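Local coordinates for protein vinylacetyl-CoA Delta-isomerase (Nitrosopumilus maritimus SCM1, PDB 6VJR) that probably catalyses dehydration of 4-hydroxybutyryl-CoA and isomerisation of vinylacetyl-CoA, using FAD and a [4Fe-4S] cluster, and is oxygen tolerant, at residues Tyr20-Leu25 with His32-Pro37; Leu50-Leu55 with Gln87-Gln92; Asp301-Ala306 with Tyr374-Leu379. All coordinates share one frame; numbering follows the deposited sequence. Where two conformers were deposited one is given.

In the fold
The three contacts follow one another along the chain, with none nested in or crossing another. Near the N terminus, contact 1 closes a loop of six residues without regular structure and brings the hairpin of strands 19-21 and 24-25 against the approach to helix 36-51. That helix runs on to contact 2, which spans 31 residues and joins the break after it, and the short helix 53-56, to helix 77-94. Contact 3 closes a largely helical stretch of 67 residues, pairing helix 295-314 with helix 372-384 in the C-terminal family region. Contacts 2 and 3 also meet directly: Asp301 takes a salt bridge from Arg88 and a probable hydrogen bond from Gln92, tying the two family regions together.

Contact 1: residues Tyr20-Leu25 with His32-Pro37; sequences YLFGEL and HPMIRP
Leu21 and Met34 bring the backbones nearest, with their CA atoms 9.6 Å apart, so the contact is made wholly by side chains reaching across. Leu21-Glu24 is the type I' turn of a tight two-residue beta hairpin, closed by backbone bonds in both directions between Leu21 and Glu24; segment 32-37 leads into helix 36-51. The positive phi values of Phe22 and Gly23 fit this turn type.

Leu21 is the central side chain. Its CG stands opposite the backbone N (chi1 172°), and its two methyls divide the work. CD2 lies over one face of the His32 imidazole, 4.0 Å from the ring centroid and 27° off the normal, which meets the geometry of a CH-pi contact; the same methyl touches Ile35 CD1. CD1 meets Met34 CE at 3.9 Å and also sits above a face of the Phe22 ring. The Met34 and Phe22 side chains run toward each other, with SD 3.7 Å from Phe22 CE2, an oblique Met-aromatic contact.

The imidazole is fixed by its own segment: Met34 N donates to His32 ND1 over 3.0 Å, in the ring plane and at 158°. With an alanine here, Leu21 CD2 would probably lose the face it rests on and Met34 N the acceptor that now satisfies it.

Tyr228 of strand 224-228 packs against Leu21, Met34 and Ile35. On the turn itself, Asp396 of the second subunit accepts from the backbone N of Phe22 and of Gly23, placing the hairpin at a subunit interface. One water also spans the segments, donating to Leu21 O at 2.9 Å and bonded only weakly to His32 NE2 at 3.3 Å.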
loop_
_atom_site.group_PDB
_atom_site.type_symbol
_atom_site.label_atom_id
_atom_site.label_comp_id
_atom_site.label_asym_id
_atom_site.label_seq_id
_atom_site.Cartn_x
_atom_site.Cartn_y
_atom_site.Cartn_z
ATOM N N TYR A 20 28.278 29.158 12.114
ATOM C CA TYR A 20 28.590 29.315 10.699
ATOM C C TYR A 20 27.363 28.994 9.853
ATOM O O TYR A 20 26.779 27.932 10.027
ATOM C CB TYR A 20 29.747 28.408 10.288
ATOM C CG TYR A 20 31.066 28.899 10.847
ATOM C CD1 TYR A 20 31.666 30.053 10.369
ATOM C CD2 TYR A 20 31.690 28.224 11.867
ATOM C CE1 TYR A 20 32.853 30.528 10.893
ATOM C CE2 TYR A 20 32.896 28.668 12.363
ATOM C CZ TYR A 20 33.483 29.829 11.887
ATOM O OH TYR A 20 34.641 30.352 12.419
ATOM N N LEU A 21 27.004 29.926 8.947
ATOM C CA LEU A 21 25.944 29.710 7.967
ATOM C C LEU A 21 26.368 30.363 6.665
ATOM O O LEU A 21 26.625 31.562 6.630
ATOM C CB LEU A 21 24.638 30.302 8.508
ATOM C CG LEU A 21 23.446 30.339 7.546
ATOM C CD1 LEU A 21 23.144 28.999 6.917
ATOM C CD2 LEU A 21 22.258 30.831 8.323
ATOM N N PHE A 22 26.461 29.557 5.590
ATOM C CA PHE A 22 26.873 30.041 4.290
ATOM C C PHE A 22 28.240 30.716 4.346
ATOM O O PHE A 22 28.499 31.693 3.610
ATOM C CB PHE A 22 25.840 31.005 3.697
ATOM C CG PHE A 22 24.483 30.391 3.446
ATOM C CD1 PHE A 22 24.349 29.174 2.780
ATOM C CD2 PHE A 22 23.332 31.074 3.826
ATOM C CE1 PHE A 22 23.090 28.647 2.535
ATOM C CE2 PHE A 22 22.070 30.521 3.622
ATOM C CZ PHE A 22 21.967 29.285 2.995
ATOM N N GLY A 23 29.135 30.127 5.149
ATOM C CA GLY A 23 30.520 30.554 5.207
ATOM C C GLY A 23 30.736 31.873 5.949
ATOM O O GLY A 23 31.787 32.489 5.771
ATOM N N GLU A 24 29.755 32.301 6.751
ATOM C CA GLU A 24 29.876 33.526 7.509
ATOM C C GLU A 24 29.488 33.235 8.954
ATOM O O GLU A 24 28.645 32.379 9.194
ATOM C CB GLU A 24 28.939 34.583 6.943
ATOM C CG GLU A 24 29.228 34.951 5.501
ATOM C CD GLU A 24 30.421 35.853 5.264
ATOM O OE1 GLU A 24 30.725 36.026 4.070
ATOM O OE2 GLU A 24 31.056 36.343 6.241
ATOM N N LEU A 25 30.136 33.948 9.883
ATOM C CA LEU A 25 29.688 33.948 11.257
ATOM C C LEU A 25 28.390 34.739 11.394
ATOM O O LEU A 25 28.260 35.849 10.895
ATOM C CB LEU A 25 30.752 34.606 12.099
ATOM C CG LEU A 25 31.986 33.772 12.436
ATOM C CD1 LEU A 25 33.084 34.666 13.021
ATOM C CD2 LEU A 25 31.694 32.641 13.372
ATOM N N HIS A 32 18.563 37.103 12.054
ATOM C CA HIS A 32 18.858 36.518 10.754
ATOM C C HIS A 32 17.559 35.962 10.189
ATOM O O HIS A 32 16.933 35.099 10.806
ATOM C CB HIS A 32 19.908 35.423 10.857
ATOM C CG HIS A 32 20.445 34.963 9.545
ATOM N ND1 HIS A 32 19.685 34.409 8.551
ATOM C CD2 HIS A 32 21.706 35.047 9.086
ATOM C CE1 HIS A 32 20.491 34.126 7.529
ATOM N NE2 HIS A 32 21.733 34.507 7.844
ATOM N N PRO A 33 17.106 36.399 8.994
ATOM C CA PRO A 33 15.812 35.952 8.479
ATOM C C PRO A 33 15.667 34.454 8.222
ATOM O O PRO A 33 14.558 33.938 8.177
ATOM C CB PRO A 33 15.645 36.683 7.155
ATOM C CG PRO A 33 16.877 37.491 6.940
ATOM C CD PRO A 33 17.787 37.362 8.119
ATOM N N MET A 34 16.775 33.729 8.077
ATOM C CA MET A 34 16.667 32.294 7.885
ATOM C C MET A 34 16.433 31.567 9.199
ATOM O O MET A 34 15.856 30.470 9.207
ATOM C CB MET A 34 17.914 31.735 7.197
ATOM C CG MET A 34 17.805 30.286 6.819
ATOM S SD MET A 34 19.129 29.748 5.734
ATOM C CE MET A 34 19.419 28.056 6.307
ATOM N N ILE A 35 16.842 32.193 10.298
ATOM C CA ILE A 35 16.827 31.580 11.618
ATOM C C ILE A 35 15.606 32.040 12.414
ATOM O O ILE A 35 15.050 31.278 13.215
ATOM C CB ILE A 35 18.141 31.874 12.347
ATOM C CG1 ILE A 35 19.361 31.432 11.514
ATOM C CG2 ILE A 35 18.148 31.267 13.756
ATOM C CD1 ILE A 35 20.697 31.725 12.181
ATOM N N ARG A 36 15.157 33.274 12.193
ATOM C CA ARG A 36 14.112 33.834 13.021
ATOM C C ARG A 36 12.846 32.965 13.000
ATOM O O ARG A 36 12.198 32.803 14.022
ATOM C CB ARG A 36 13.799 35.290 12.682
ATOM C CG ARG A 36 12.665 35.902 13.499
ATOM C CD ARG A 36 12.922 35.785 14.977
ATOM N NE ARG A 36 11.949 36.607 15.698
ATOM C CZ ARG A 36 12.104 37.874 16.041
ATOM N NH1 ARG A 36 13.220 38.504 15.755
ATOM N NH2 ARG A 36 11.118 38.523 16.615
ATOM N N PRO A 37 12.402 32.355 11.886
ATOM C CA PRO A 37 11.168 31.554 11.942
ATOM C C PRO A 37 11.249 30.414 12.957
ATOM O O PRO A 37 10.262 30.078 13.596
ATOM C CB PRO A 37 11.016 31.041 10.496
ATOM C CG PRO A 37 11.704 32.140 9.690
ATOM C CD PRO A 37 12.918 32.490 10.512
HETATM O O HOH W 1 24.891 33.860 6.933
#

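Contact 2: residues Leu50-Leu55 with Gln87-Gln92; sequences LREEAL and QRKLGQ
Glu52 and Leu55, at the break between helix 36-51 and helix 53-56, both face Lys89 of helix 77-94, a helix of the N-terminal family region that passes close to the iron-sulfur cluster. The backbones stay well apart, the nearest CA atoms being those of Leu55 and Lys89 at 9.1 Å, and the buried surface of 106 Å² is small. Of residues 87-92, Lys89 alone comes within 4.5 Å of segment 50-55, with its stem and its tip used differently.

The stem is apolar. Leu55 CD2 rests against Lys89 CG at 3.8 Å and against CB at 3.9 Å, the two side chains crossing at about a right angle. Beyond CG the lysine chain is not extended: bends at chi2 (59°) and chi3 (69°) carry NZ toward the carboxylate of Glu52. There NZ lies 4.1 Å from Glu52 OE2, opposite charges near each other but too far apart for a salt bridge. A water supplements the pair, donating to Glu52 OE1 at 2.6 Å and accepting a weak bond from Lys89 NZ at 3.2 Å.

Glu52 owes its place to the helix break. It is the first residue after helix 36-51 to leave helical backbone angles (phi -133°) and at the same time occupies the N-cap position of helix 53-56, so the chain turns here while its extended side chain reaches the lysine.

Phe495 of the third subunit makes a cation-pi contact with Lys89, and Leu48 of helix 36-51 also touches the Lys89 side chain; ring and carboxylate together would probably favour the charged ammonium. Next door on helix 77-94, Gln87 touches the cluster ligands Cys101 and Cys295, and the side chain of Lys89 is about 11 Å from the cluster.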
loop_
_atom_site.group_PDB
_atom_site.type_symbol
_atom_site.label_atom_id
_atom_site.label_comp_id
_atom_site.label_asym_id
_atom_site.label_seq_id
_atom_site.Cartn_x
_atom_site.Cartn_y
_atom_site.Cartn_z
ATOM N N LEU A 50 0.893 30.554 28.349
ATOM C CA LEU A 50 0.162 31.695 28.890
ATOM C C LEU A 50 -1.307 31.650 28.493
ATOM O O LEU A 50 -2.166 32.010 29.283
ATOM C CB LEU A 50 0.820 32.984 28.397
ATOM C CG LEU A 50 2.178 33.308 29.033
ATOM C CD1 LEU A 50 2.714 34.558 28.392
ATOM C CD2 LEU A 50 2.077 33.474 30.547
ATOM N N ARG A 51 -1.594 31.288 27.239
ATOM C CA ARG A 51 -2.967 31.280 26.749
ATOM C C ARG A 51 -3.777 30.091 27.253
ATOM O O ARG A 51 -4.976 30.215 27.428
ATOM C CB ARG A 51 -2.962 31.240 25.228
ATOM C CG ARG A 51 -2.468 32.565 24.685
ATOM C CD ARG A 51 -2.862 32.738 23.225
ATOM N NE ARG A 51 -2.608 31.564 22.400
ATOM C CZ ARG A 51 -1.456 31.198 21.837
ATOM N NH1 ARG A 51 -1.402 29.991 21.310
ATOM N NH2 ARG A 51 -0.391 31.998 21.739
ATOM N N GLU A 52 -3.135 28.919 27.365
ATOM C CA GLU A 52 -3.803 27.653 27.639
ATOM C C GLU A 52 -3.017 26.955 28.739
ATOM O O GLU A 52 -2.374 25.948 28.482
ATOM C CB GLU A 52 -3.892 26.842 26.335
ATOM C CG GLU A 52 -4.624 27.597 25.236
ATOM C CD GLU A 52 -5.083 26.798 24.012
ATOM O OE1 GLU A 52 -5.344 25.570 24.166
ATOM O OE2 GLU A 52 -5.179 27.366 22.890
ATOM N N GLU A 53 -3.107 27.497 29.970
ATOM C CA GLU A 53 -2.275 27.043 31.080
ATOM C C GLU A 53 -2.453 25.559 31.387
ATOM O O GLU A 53 -1.471 24.877 31.678
ATOM C CB GLU A 53 -2.568 27.735 32.411
ATOM C CG GLU A 53 -2.123 29.184 32.464
ATOM C CD GLU A 53 -2.446 29.785 33.818
ATOM O OE1 GLU A 53 -2.816 29.043 34.765
ATOM O OE2 GLU A 53 -2.345 31.029 33.899
ATOM N N ALA A 54 -3.696 25.050 31.376
ATOM C CA ALA A 54 -3.875 23.651 31.745
ATOM C C ALA A 54 -3.255 22.720 30.696
ATOM O O ALA A 54 -2.731 21.663 31.039
ATOM C CB ALA A 54 -5.320 23.338 31.988
ATOM N N LEU A 55 -3.268 23.112 29.423
ATOM C CA LEU A 55 -2.684 22.261 28.402
ATOM C C LEU A 55 -1.151 22.261 28.439
ATOM O O LEU A 55 -0.530 21.207 28.246
ATOM C CB LEU A 55 -3.185 22.755 27.055
ATOM C CG LEU A 55 -2.696 21.990 25.825
ATOM C CD1 LEU A 55 -3.130 20.553 25.908
ATOM C CD2 LEU A 55 -3.231 22.682 24.573
ATOM N N GLN A 87 1.535 18.733 22.017
ATOM C CA GLN A 87 2.251 18.532 20.755
ATOM C C GLN A 87 1.354 18.747 19.529
ATOM O O GLN A 87 1.745 19.437 18.575
ATOM C CB GLN A 87 2.912 17.174 20.756
ATOM C CG GLN A 87 4.124 17.087 21.673
ATOM C CD GLN A 87 4.502 15.675 22.055
ATOM O OE1 GLN A 87 3.710 14.737 21.910
ATOM N NE2 GLN A 87 5.734 15.511 22.536
ATOM N N ARG A 88 0.171 18.128 19.529
ATOM C CA ARG A 88 -0.718 18.254 18.372
ATOM C C ARG A 88 -1.184 19.713 18.247
ATOM O O ARG A 88 -1.254 20.300 17.169
ATOM C CB ARG A 88 -1.896 17.281 18.424
ATOM C CG ARG A 88 -2.738 17.346 17.157
ATOM C CD ARG A 88 -3.795 16.307 17.150
ATOM N NE ARG A 88 -4.502 16.322 15.859
ATOM C CZ ARG A 88 -5.283 15.357 15.450
ATOM N NH1 ARG A 88 -5.540 14.314 16.224
ATOM N NH2 ARG A 88 -5.789 15.387 14.255
ATOM N N LYS A 89 -1.500 20.334 19.389
ATOM C CA LYS A 89 -1.907 21.732 19.355
ATOM C C LYS A 89 -0.812 22.641 18.780
ATOM O O LYS A 89 -1.097 23.526 17.981
ATOM C CB LYS A 89 -2.318 22.184 20.764
ATOM C CG LYS A 89 -2.699 23.614 20.909
ATOM C CD LYS A 89 -3.837 23.994 20.027
ATOM C CE LYS A 89 -5.086 23.413 20.396
ATOM N NZ LYS A 89 -6.089 24.460 20.116
ATOM N N LEU A 90 0.438 22.484 19.213
ATOM C CA LEU A 90 1.546 23.310 18.713
ATOM C C LEU A 90 1.784 23.036 17.228
ATOM O O LEU A 90 2.071 23.964 16.469
ATOM C CB LEU A 90 2.783 23.081 19.581
ATOM C CG LEU A 90 2.743 23.664 20.990
ATOM C CD1 LEU A 90 3.850 23.052 21.831
ATOM C CD2 LEU A 90 2.875 25.151 20.831
ATOM N N GLY A 91 1.647 21.775 16.814
ATOM C CA GLY A 91 1.719 21.466 15.394
ATOM C C GLY A 91 0.668 22.239 14.567
ATOM O O GLY A 91 0.943 22.769 13.478
ATOM N N GLN A 92 -0.565 22.262 15.055
ATOM C CA GLN A 92 -1.626 23.043 14.432
ATOM C C GLN A 92 -1.276 24.533 14.359
ATOM O O GLN A 92 -1.612 25.192 13.392
ATOM C CB GLN A 92 -2.938 22.879 15.176
ATOM C CG GLN A 92 -3.565 21.504 15.070
ATOM C CD GLN A 92 -4.928 21.434 15.713
ATOM O OE1 GLN A 92 -5.391 22.368 16.384
ATOM N NE2 GLN A 92 -5.602 20.345 15.429
HETATM O O HOH W 2 -6.957 23.858 23.140
#

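Contact 3: residues Asp301-Ala306 with Tyr374-Leu379; sequences DVLIGA and YEISRL
Leu303 meets Ile376 and Ser377 without any ring between them; the flat groups sit beside this contact, on helix 372-384, where the guanidinium of Arg378 presents its edge to the carboxylate of Glu375. The grip is side-on: NE donates to Glu375 OE1 at 2.9 Å, only 2° out of the guanidinium plane, and NH2 to the syn lone pair of OE2 at 2.8 Å. This salt bridge spans three residues along the helix, and Arg378 NH1 has a further partner in Thr370 O of the second subunit.

Across the contact a single methyl does the touching: Leu303 CD2 lies 4.0 Å from Ile376 CG2. With CG opposite the backbone N (chi1 -171°), the leucine extends toward the facing helix, whose backbone approaches closely: the CA atoms of Leu303 and Ser377 are 7.7 Å apart. In one of its two conformers, Ser377 places OG 3.9 Å from Leu303 CD2 and bonds to Pro373 O, so this side of the contact is less certain.

Met329 of helix 320-345 packs on Ile376, and Tyr440 of helix 437-446 touches both Ile376 and Ser377. Such apolar packing between helices is consistent with the helical C-terminal domain of the acyl-CoA dehydrogenase clan.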
loop_
_atom_site.group_PDB
_atom_site.type_symbol
_atom_site.label_atom_id
_atom_site.label_comp_id
_atom_site.label_asym_id
_atom_site.label_seq_id
_atom_site.Cartn_x
_atom_site.Cartn_y
_atom_site.Cartn_z
ATOM N N ASP A 301 -3.017 18.123 10.142
ATOM C CA ASP A 301 -4.250 18.904 10.181
ATOM C C ASP A 301 -4.129 20.159 9.306
ATOM O O ASP A 301 -5.033 20.511 8.548
ATOM C CB ASP A 301 -4.541 19.324 11.619
ATOM C CG ASP A 301 -4.926 18.183 12.557
ATOM O OD1 ASP A 301 -5.479 17.177 12.070
ATOM O OD2 ASP A 301 -4.669 18.316 13.814
ATOM N N VAL A 302 -2.988 20.833 9.380
ATOM C CA VAL A 302 -2.710 22.012 8.552
ATOM C C VAL A 302 -2.715 21.638 7.064
ATOM O O VAL A 302 -3.331 22.332 6.268
ATOM C CB VAL A 302 -1.384 22.677 8.973
ATOM C CG1 VAL A 302 -0.982 23.775 8.001
ATOM C CG2 VAL A 302 -1.428 23.202 10.395
ATOM N N LEU A 303 -2.010 20.572 6.682
ATOM C CA LEU A 303 -1.904 20.161 5.288
ATOM C C LEU A 303 -3.269 19.779 4.717
ATOM O O LEU A 303 -3.612 20.085 3.592
ATOM C CB LEU A 303 -0.826 19.101 5.182
ATOM C CG LEU A 303 -0.463 18.728 3.745
ATOM C CD1 LEU A 303 -0.148 19.891 2.889
ATOM C CD2 LEU A 303 0.733 17.761 3.802
ATOM N N ILE A 304 -4.070 19.082 5.525
ATOM C CA ILE A 304 -5.419 18.707 5.131
ATOM C C ILE A 304 -6.241 19.978 4.885
ATOM O O ILE A 304 -6.935 20.147 3.883
ATOM C CB ILE A 304 -6.055 17.811 6.192
ATOM C CG1 ILE A 304 -5.390 16.454 6.250
ATOM C CG2 ILE A 304 -7.563 17.735 5.983
ATOM C CD1 ILE A 304 -5.729 15.664 7.494
ATOM N N GLY A 305 -6.132 20.925 5.816
ATOM C CA GLY A 305 -6.788 22.199 5.669
ATOM C C GLY A 305 -6.342 22.945 4.401
ATOM O O GLY A 305 -7.165 23.584 3.741
ATOM N N ALA A 306 -5.045 22.899 4.081
ATOM C CA ALA A 306 -4.553 23.543 2.883
ATOM C C ALA A 306 -5.122 22.881 1.634
ATOM O O ALA A 306 -5.529 23.589 0.706
ATOM C CB ALA A 306 -3.074 23.542 2.875
ATOM N N TYR A 374 4.262 10.874 3.913
ATOM C CA TYR A 374 4.585 10.829 2.495
ATOM C C TYR A 374 3.333 10.685 1.642
ATOM O O TYR A 374 3.237 11.281 0.574
ATOM C CB TYR A 374 5.627 9.765 2.243
ATOM C CG TYR A 374 7.027 10.097 2.747
ATOM C CD1 TYR A 374 7.398 9.821 4.058
ATOM C CD2 TYR A 374 7.973 10.700 1.940
ATOM C CE1 TYR A 374 8.667 10.107 4.530
ATOM C CE2 TYR A 374 9.249 10.979 2.378
ATOM C CZ TYR A 374 9.578 10.739 3.710
ATOM O OH TYR A 374 10.832 10.938 4.195
ATOM N N GLU A 375 2.368 9.912 2.115
ATOM C CA GLU A 375 1.126 9.729 1.382
ATOM C C GLU A 375 0.213 10.952 1.502
ATOM O O GLU A 375 -0.482 11.389 0.559
ATOM C CB GLU A 375 0.449 8.467 1.865
ATOM C CG GLU A 375 -0.842 8.146 1.084
ATOM C CD GLU A 375 -0.788 7.923 -0.423
ATOM O OE1 GLU A 375 0.320 7.928 -0.970
ATOM O OE2 GLU A 375 -1.864 7.811 -1.075
ATOM N N ILE A 376 0.142 11.536 2.717
ATOM C CA ILE A 376 -0.662 12.732 2.899
ATOM C C ILE A 376 -0.147 13.834 1.973
ATOM O O ILE A 376 -0.929 14.581 1.339
ATOM C CB ILE A 376 -0.657 13.097 4.401
ATOM C CG1 ILE A 376 -1.351 12.018 5.274
ATOM C CG2 ILE A 376 -1.319 14.443 4.629
ATOM C CD1 ILE A 376 -1.153 12.181 6.762
ATOM N N SER A 377 1.174 13.947 1.861
ATOM C CA SER A 377 1.769 14.938 0.987
ATOM C C SER A 377 1.439 14.674 -0.479
ATOM O O SER A 377 1.136 15.611 -1.221
ATOM C CB SER A 377 3.254 14.968 1.196
ATOM O OG SER A 377 3.538 15.455 2.489
ATOM N N ARG A 378 1.516 13.416 -0.897
ATOM C CA ARG A 378 1.189 13.053 -2.277
ATOM C C ARG A 378 -0.239 13.470 -2.609
ATOM O O ARG A 378 -0.510 14.086 -3.635
ATOM C CB ARG A 378 1.393 11.561 -2.503
ATOM C CG ARG A 378 1.299 11.139 -3.956
ATOM C CD ARG A 378 1.546 9.652 -4.105
ATOM N NE ARG A 378 0.426 8.827 -3.694
ATOM C CZ ARG A 378 -0.649 8.581 -4.420
ATOM N NH1 ARG A 378 -0.686 8.870 -5.725
ATOM N NH2 ARG A 378 -1.635 7.928 -3.856
ATOM N N LEU A 379 -1.176 13.157 -1.713
ATOM C CA LEU A 379 -2.580 13.465 -1.932
ATOM C C LEU A 379 -2.818 14.973 -1.980
ATOM O O LEU A 379 -3.646 15.449 -2.753
ATOM C CB LEU A 379 -3.472 12.780 -0.909
ATOM C CG LEU A 379 -3.458 11.255 -0.953
ATOM C CD1 LEU A 379 -4.259 10.686 0.175
ATOM C CD2 LEU A 379 -3.952 10.717 -2.304
#